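Long-range contacts in putative uncharacterized protein (Ustilago maydis, PDB 4GNX), which probably serves as the large subunit of replication protein A, binding single-stranded DNA through its OB-fold domains: residues Val299-Glu304 and Tyr344-Asn349; Trp358-Asn363 and Arg418-Arg423. All blocks are in the same frame, centred on the assembly; numbering follows the deposited sequence.

Contact 1: Val299-Glu304 and Tyr344-Asn349; sequences VYIKQE and YILSTN. With nucleotides of chain G.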
# COMPACT_ATOMS: atom_id res chain seq x y z
N VAL C 299 18.97 3.64 -2.87
CA VAL C 299 19.61 4.27 -4.02
C VAL C 299 21.12 4.50 -3.80
O VAL C 299 21.89 4.52 -4.77
CB VAL C 299 18.90 5.60 -4.32
CG1 VAL C 299 19.84 6.65 -4.87
CG2 VAL C 299 17.73 5.38 -5.25
N TYR C 300 21.55 4.67 -2.55
CA TYR C 300 22.97 4.91 -2.25
C TYR C 300 23.35 4.57 -0.81
O TYR C 300 22.60 4.86 0.12
CB TYR C 300 23.36 6.38 -2.51
CG TYR C 300 24.83 6.69 -2.27
CD1 TYR C 300 25.81 6.27 -3.18
CD2 TYR C 300 25.25 7.41 -1.15
CE1 TYR C 300 27.16 6.55 -2.98
CE2 TYR C 300 26.60 7.69 -0.94
CZ TYR C 300 27.55 7.25 -1.86
OH TYR C 300 28.89 7.52 -1.66
N ILE C 301 24.52 3.95 -0.67
CA ILE C 301 25.16 3.74 0.63
C ILE C 301 26.48 4.49 0.66
O ILE C 301 27.28 4.37 -0.25
CB ILE C 301 25.38 2.24 0.93
CG1 ILE C 301 24.04 1.50 0.77
CG2 ILE C 301 25.88 2.07 2.34
CD1 ILE C 301 24.14 0.12 0.17
N LYS C 302 26.65 5.31 1.68
CA LYS C 302 27.86 6.12 1.84
C LYS C 302 29.05 5.23 2.21
O LYS C 302 29.02 4.56 3.24
CB LYS C 302 27.62 7.18 2.91
CG LYS C 302 28.84 7.92 3.40
CD LYS C 302 28.45 8.85 4.55
CE LYS C 302 29.45 9.98 4.70
NZ LYS C 302 28.92 11.07 5.57
N GLN C 303 30.07 5.21 1.35
CA GLN C 303 31.23 4.35 1.54
C GLN C 303 32.07 4.76 2.75
O GLN C 303 32.31 3.95 3.64
CB GLN C 303 32.12 4.31 0.29
CG GLN C 303 31.37 3.95 -0.98
CD GLN C 303 32.17 3.06 -1.93
OE1 GLN C 303 33.40 2.94 -1.82
NE2 GLN C 303 31.46 2.43 -2.87
N GLU C 304 32.51 6.01 2.77
CA GLU C 304 33.33 6.51 3.86
C GLU C 304 32.59 6.43 5.19
O GLU C 304 31.42 6.83 5.29
CB GLU C 304 33.83 7.93 3.59
CG GLU C 304 32.76 8.92 3.14
CD GLU C 304 32.94 10.31 3.74
OE1 GLU C 304 33.78 10.46 4.66
OE2 GLU C 304 32.23 11.25 3.31
N TYR C 344 28.48 -1.57 12.12
CA TYR C 344 27.98 -0.63 11.13
C TYR C 344 27.49 0.67 11.74
O TYR C 344 26.91 0.69 12.83
CB TYR C 344 26.85 -1.24 10.29
CG TYR C 344 27.30 -2.23 9.23
CD1 TYR C 344 26.90 -3.57 9.26
CD2 TYR C 344 28.14 -1.83 8.19
CE1 TYR C 344 27.31 -4.47 8.29
CE2 TYR C 344 28.56 -2.73 7.22
CZ TYR C 344 28.14 -4.05 7.28
OH TYR C 344 28.56 -4.93 6.32
N ILE C 345 27.74 1.75 11.01
CA ILE C 345 27.08 3.04 11.22
C ILE C 345 26.56 3.53 9.87
O ILE C 345 26.98 4.55 9.33
CB ILE C 345 28.02 4.06 11.90
CG1 ILE C 345 29.48 3.81 11.46
CG2 ILE C 345 27.87 3.91 13.40
CD1 ILE C 345 30.50 4.82 11.96
N LEU C 346 25.63 2.76 9.32
CA LEU C 346 25.17 2.92 7.96
C LEU C 346 24.48 4.25 7.67
O LEU C 346 23.55 4.66 8.37
CB LEU C 346 24.21 1.79 7.64
CG LEU C 346 23.63 1.73 6.23
CD1 LEU C 346 24.41 0.69 5.44
CD2 LEU C 346 22.16 1.35 6.31
N SER C 347 24.93 4.92 6.62
CA SER C 347 24.25 6.10 6.12
C SER C 347 23.71 5.82 4.72
O SER C 347 24.49 5.70 3.76
CB SER C 347 25.20 7.28 6.09
OG SER C 347 24.49 8.48 6.30
N THR C 348 22.39 5.71 4.58
CA THR C 348 21.81 5.31 3.30
C THR C 348 20.73 6.23 2.75
O THR C 348 19.81 6.58 3.46
CB THR C 348 21.27 3.88 3.37
OG1 THR C 348 20.88 3.48 2.06
CG2 THR C 348 20.06 3.78 4.30
N ASN C 349 20.86 6.59 1.48
CA ASN C 349 19.86 7.41 0.80
C ASN C 349 18.79 6.58 0.08
O ASN C 349 19.08 5.79 -0.83
CB ASN C 349 20.55 8.35 -0.20
CG ASN C 349 19.62 9.42 -0.76
OD1 ASN C 349 19.37 9.46 -1.95
ND2 ASN C 349 19.11 10.30 0.10
P DT G 19 29.57 10.91 0.05
OP1 DT G 19 28.92 9.58 0.10
OP2 DT G 19 30.44 11.33 1.18
O5' DT G 19 30.48 10.92 -1.26
C5' DT G 19 30.09 11.59 -2.48
C4' DT G 19 29.09 10.76 -3.25
O4' DT G 19 27.76 11.04 -2.76
C3' DT G 19 29.02 11.06 -4.74
O3' DT G 19 28.43 9.92 -5.37
C2' DT G 19 28.07 12.24 -4.79
C1' DT G 19 27.08 11.91 -3.67
N1 DT G 19 26.56 13.06 -2.90
C2 DT G 19 25.42 12.87 -2.15
O2 DT G 19 24.81 11.81 -2.13
N3 DT G 19 25.01 13.97 -1.44
C4 DT G 19 25.61 15.21 -1.40
O4 DT G 19 25.12 16.11 -0.72
C5 DT G 19 26.81 15.34 -2.21
C7 DT G 19 27.53 16.65 -2.22
C6 DT G 19 27.22 14.28 -2.90
P DT G 18 27.28 16.86 2.45
OP1 DT G 18 28.56 17.61 2.40
OP2 DT G 18 26.04 17.50 1.94
O5' DT G 18 27.49 15.50 1.66
C5' DT G 18 28.71 14.73 1.81
C4' DT G 18 28.39 13.27 1.97
O4' DT G 18 27.57 13.10 3.14
C3' DT G 18 27.59 12.65 0.82
O3' DT G 18 28.42 12.03 -0.17
C2' DT G 18 26.64 11.68 1.50
C1' DT G 18 26.70 12.00 2.99
N1 DT G 18 25.42 12.36 3.61
C2 DT G 18 25.04 11.64 4.72
O2 DT G 18 25.69 10.71 5.17
N3 DT G 18 23.85 12.04 5.28
C4 DT G 18 23.03 13.07 4.86
O4 DT G 18 21.99 13.31 5.47
C5 DT G 18 23.50 13.80 3.70
C7 DT G 18 22.68 14.93 3.17
C6 DT G 18 24.66 13.41 3.15
P DT G 20 28.24 9.78 -6.96
OP1 DT G 20 29.35 8.94 -7.46
OP2 DT G 20 28.04 11.13 -7.54
O5' DT G 20 26.86 8.98 -7.09
C5' DT G 20 26.59 7.81 -6.29
C4' DT G 20 25.33 7.10 -6.72
O4' DT G 20 24.20 7.52 -5.92
C3' DT G 20 24.91 7.25 -8.19
O3' DT G 20 24.86 5.97 -8.84
C2' DT G 20 23.50 7.84 -8.13
C1' DT G 20 23.32 8.31 -6.70
N1 DT G 20 23.65 9.72 -6.44
C2 DT G 20 23.48 10.21 -5.17
O2 DT G 20 23.07 9.53 -4.24
N3 DT G 20 23.83 11.53 -5.01
C4 DT G 20 24.30 12.39 -5.98
O4 DT G 20 24.56 13.56 -5.70
C5 DT G 20 24.46 11.81 -7.30
C7 DT G 20 24.97 12.66 -8.42
C6 DT G 20 24.12 10.52 -7.46
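Tyr300 and Asn349 pair across two antiparallel strands of an OB-fold barrel, at a classic beta bulge: Val299 and Tyr300 together face the single residue Asn349. Asn349 O accepts from both backbone nitrogens, with Val299 N at 3.0 Å nearly along the C=O axis and Tyr300 N in the carbonyl plane, on a lone pair. The next carbonyl is doubly held as well. Tyr300 O takes Asn349 N at 2.8 Å and, from above the carbonyl plane, the hydroxyl of Thr348, whose OG1 is 2.9 Å away. With OG1 anti to the backbone N (chi1 -172°), the buried threonine hydroxyl finds its acceptor on the partner strand. On the same face of the sheet, Ile301 CG2 meets Leu346 CD1 at 3.7 Å, and helix 385-395 reaches Ile301 through Ala395. Lys302 N to Ser347 O is the straightest bond of the ladder, 175° at the hydrogen.

The other face, with Tyr300 and Asn349 on it, is turned to the DNA of chain G. Tyr300 has CG anti to the backbone N (chi1 -177°), which carries the ring away from strand 341-352 and out to the sugar-phosphate chain; its OH donates to DT19 OP1, which lies at the ring edge, while the sugar of DT20 packs beside CD1. Lys302 runs out extended, its CD passing over Ser347 CB, and two side chains, one from each segment, converge on DT18. Both bond the same base oxygen: Ser347 OG donates to DT18 O2 of chain G at 2.8 Å, and Lys302 NZ donates to it at 3.3 Å.

Contact 2: Trp358-Asn363 and Arg418-Arg423; sequences WLSGFN and RYTISR. With nucleotides of chain G.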
# COMPACT_ATOMS: atom_id res chain seq x y z
N TRP C 358 17.44 10.47 3.66
CA TRP C 358 18.56 9.81 4.34
C TRP C 358 18.18 9.07 5.58
O TRP C 358 17.50 9.64 6.45
CB TRP C 358 19.59 10.83 4.69
CG TRP C 358 20.39 11.25 3.48
CD1 TRP C 358 20.20 12.38 2.71
CD2 TRP C 358 21.52 10.55 2.88
NE1 TRP C 358 21.11 12.42 1.70
CE2 TRP C 358 21.93 11.37 1.74
CE3 TRP C 358 22.22 9.38 3.17
CZ2 TRP C 358 23.01 11.02 0.93
CZ3 TRP C 358 23.29 9.03 2.34
CH2 TRP C 358 23.68 9.83 1.25
N LEU C 359 18.61 7.82 5.67
CA LEU C 359 18.37 6.95 6.82
C LEU C 359 19.67 6.44 7.43
O LEU C 359 20.63 6.15 6.73
CB LEU C 359 17.51 5.75 6.41
CG LEU C 359 16.09 5.97 5.88
CD1 LEU C 359 15.45 4.67 5.44
CD2 LEU C 359 15.18 6.62 6.89
N SER C 360 19.73 6.33 8.75
CA SER C 360 20.87 5.65 9.37
C SER C 360 20.47 4.33 9.99
O SER C 360 19.37 4.19 10.53
CB SER C 360 21.60 6.53 10.38
OG SER C 360 20.69 7.17 11.24
N GLY C 361 21.39 3.38 9.87
CA GLY C 361 21.19 2.01 10.32
C GLY C 361 22.35 1.49 11.15
O GLY C 361 23.51 1.90 10.98
N PHE C 362 22.04 0.56 12.05
CA PHE C 362 23.04 -0.01 12.91
C PHE C 362 23.26 -1.48 12.61
O PHE C 362 22.62 -2.04 11.71
CB PHE C 362 22.66 0.23 14.37
CG PHE C 362 22.61 1.68 14.73
CD1 PHE C 362 21.40 2.36 14.82
CD2 PHE C 362 23.79 2.39 14.95
CE1 PHE C 362 21.36 3.71 15.15
CE2 PHE C 362 23.76 3.75 15.27
CZ PHE C 362 22.54 4.41 15.37
N ASN C 363 24.15 -2.10 13.38
CA ASN C 363 24.72 -3.41 13.08
C ASN C 363 23.75 -4.48 12.55
O ASN C 363 24.02 -5.12 11.54
CB ASN C 363 25.54 -3.92 14.27
CG ASN C 363 26.50 -5.05 13.88
OD1 ASN C 363 26.36 -6.17 14.37
ND2 ASN C 363 27.45 -4.75 13.00
N ARG C 418 17.17 13.43 12.72
CA ARG C 418 17.69 12.20 12.13
C ARG C 418 16.64 11.09 12.02
O ARG C 418 15.71 10.99 12.81
CB ARG C 418 18.99 11.75 12.78
CG ARG C 418 20.10 12.80 12.65
CD ARG C 418 21.47 12.23 12.33
NE ARG C 418 22.04 11.43 13.42
CZ ARG C 418 22.23 10.12 13.36
NH1 ARG C 418 21.93 9.43 12.27
NH2 ARG C 418 22.73 9.48 14.41
N TYR C 419 16.79 10.28 10.98
CA TYR C 419 15.89 9.19 10.72
C TYR C 419 16.63 7.87 10.93
O TYR C 419 17.62 7.56 10.25
CB TYR C 419 15.32 9.30 9.30
CG TYR C 419 14.60 10.61 9.02
CD1 TYR C 419 15.14 11.57 8.16
CD2 TYR C 419 13.37 10.89 9.62
CE1 TYR C 419 14.48 12.77 7.92
CE2 TYR C 419 12.70 12.08 9.38
CZ TYR C 419 13.25 13.02 8.53
OH TYR C 419 12.55 14.20 8.32
N THR C 420 16.15 7.09 11.89
CA THR C 420 16.81 5.85 12.24
C THR C 420 15.96 4.67 11.80
O THR C 420 14.74 4.69 11.90
CB THR C 420 17.06 5.77 13.75
OG1 THR C 420 17.48 7.04 14.23
CG2 THR C 420 18.12 4.73 14.07
N ILE C 421 16.63 3.64 11.29
CA ILE C 421 15.98 2.41 10.96
C ILE C 421 15.95 1.55 12.22
O ILE C 421 16.98 1.32 12.84
CB ILE C 421 16.70 1.70 9.79
CG1 ILE C 421 16.59 2.57 8.53
CG2 ILE C 421 16.10 0.33 9.54
CD1 ILE C 421 17.62 2.33 7.45
N SER C 422 14.76 1.11 12.61
CA SER C 422 14.62 0.16 13.69
C SER C 422 14.42 -1.27 13.15
O SER C 422 14.97 -2.24 13.69
CB SER C 422 13.50 0.59 14.65
OG SER C 422 12.29 0.81 13.96
N ARG C 423 13.62 -1.40 12.09
CA ARG C 423 13.59 -2.64 11.33
C ARG C 423 13.51 -2.35 9.85
O ARG C 423 12.87 -1.39 9.45
CB ARG C 423 12.42 -3.54 11.73
CG ARG C 423 12.78 -5.03 11.73
CD ARG C 423 11.56 -5.94 11.83
NE ARG C 423 11.07 -6.40 10.52
CZ ARG C 423 10.31 -7.48 10.33
NH1 ARG C 423 9.94 -8.23 11.37
NH2 ARG C 423 9.92 -7.83 9.10
P DT G 18 27.28 16.86 2.45
OP1 DT G 18 28.56 17.61 2.40
OP2 DT G 18 26.04 17.50 1.94
O5' DT G 18 27.49 15.50 1.66
C5' DT G 18 28.71 14.73 1.81
C4' DT G 18 28.39 13.27 1.97
O4' DT G 18 27.57 13.10 3.14
C3' DT G 18 27.59 12.65 0.82
O3' DT G 18 28.42 12.03 -0.17
C2' DT G 18 26.64 11.68 1.50
C1' DT G 18 26.70 12.00 2.99
N1 DT G 18 25.42 12.36 3.61
C2 DT G 18 25.04 11.64 4.72
O2 DT G 18 25.69 10.71 5.17
N3 DT G 18 23.85 12.04 5.28
C4 DT G 18 23.03 13.07 4.86
O4 DT G 18 21.99 13.31 5.47
C5 DT G 18 23.50 13.80 3.70
C7 DT G 18 22.68 14.93 3.17
C6 DT G 18 24.66 13.41 3.15
P DT G 13 27.21 1.62 23.46
OP1 DT G 13 28.43 0.86 23.10
OP2 DT G 13 27.13 2.26 24.80
O5' DT G 13 26.94 2.72 22.33
C5' DT G 13 28.01 3.39 21.63
C4' DT G 13 28.01 3.00 20.17
O4' DT G 13 26.95 2.07 19.89
C3' DT G 13 27.79 4.14 19.18
O3' DT G 13 29.05 4.61 18.72
C2' DT G 13 27.13 3.46 17.99
C1' DT G 13 26.62 2.13 18.51
N1 DT G 13 25.17 1.97 18.39
C2 DT G 13 24.65 0.76 17.98
O2 DT G 13 25.35 -0.20 17.68
N3 DT G 13 23.28 0.71 17.92
C4 DT G 13 22.40 1.73 18.23
O4 DT G 13 21.19 1.54 18.13
C5 DT G 13 23.01 2.97 18.66
C7 DT G 13 22.13 4.13 19.01
C6 DT G 13 24.34 3.03 18.72
P DT G 17 26.87 18.49 8.84
OP1 DT G 17 27.20 19.68 9.66
OP2 DT G 17 25.45 18.09 8.68
O5' DT G 17 27.50 18.73 7.40
C5' DT G 17 28.51 17.85 6.87
C4' DT G 17 27.88 16.71 6.10
O4' DT G 17 27.26 15.78 7.02
C3' DT G 17 26.79 17.10 5.10
O3' DT G 17 26.97 16.31 3.92
C2' DT G 17 25.51 16.68 5.79
C1' DT G 17 25.98 15.43 6.52
N1 DT G 17 25.16 14.96 7.65
C2 DT G 17 25.67 13.95 8.44
O2 DT G 17 26.78 13.46 8.26
N3 DT G 17 24.85 13.55 9.46
C4 DT G 17 23.59 14.03 9.76
O4 DT G 17 22.97 13.57 10.71
C5 DT G 17 23.10 15.07 8.88
C7 DT G 17 21.74 15.65 9.12
C6 DT G 17 23.90 15.47 7.88
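Arg418 opens this crossing by reaching over to Ser360, where the two end strands of the OB-fold sheet come together and close the barrel. Its chain bends at chi2 and chi3, which brings the guanidinium back to the partner strand; NH1 gives Ser360 OG a weak bond, 2.8 Å long but bent to 120° at the hydrogen. The serine oxygen lies at the guanidinium edge. Asp409, through a salt bridge to NE, is the stronger partner of this arginine.

Tyr419 follows, and its O is gripped twice: by Ser360 N at 2.9 Å, almost straight, and by Ser360 OG, which comes from above the carbonyl plane at 3.2 Å. That hydroxyl sits between the backbone N and the carbonyl carbon, a position (chi1 46°) from which OG reaches the same Tyr419 O that its own backbone N uses. The tyrosine ring turns an edge to Trp358 O, and its CB meets Leu359 CD2.

Thr420 bridges to Ser360 through the bonds of its neighbours, the pattern of a parallel pair although the strands diverge by 44°. Its CG2 touches the edge of the Phe362 ring at CE1, 3.6 Å away. Over one face of that ring lies the thymine of DT13 of chain G, and the thymine of DT18 covers a face of Trp358, offset toward the rim.

Ile421 N returns a bond to Ser360 O at 2.9 Å, and its CD1 rests on Leu359 CB, the two side chains crossing at about a right angle. At Ser422 the chain turns a corner. Around the crossing, Leu359 packs on Phe402 and Cys404 of strand 398-411 and on Thr348 and Val350 of strand 341-352, while Phe362 occupies the N-cap position of helix 363-370, whose Asp365 touches Ile421.

Overall arrangement
Both contacts lie in one OB domain, near the C-terminal end of the chain, and follow each other in series. Strand 290-310 comes first; contact 1 pairs it with strand 341-352 and closes a loop that carries the zinc-binding cysteines, Cys311 to Cys333. The chain then reverses into strand 355-362, and contact 2 opens. Its loop spans three helices and strand 398-411 before strand 414-426 comes back beside 358-363. Neither loop nests in the other. They are joined directly by backbone pairing, Thr348 with Leu359 and Leu346 with Gly361. Between them, DT18 of chain G is bonded from contact 1 and covered by Trp358 from contact 2.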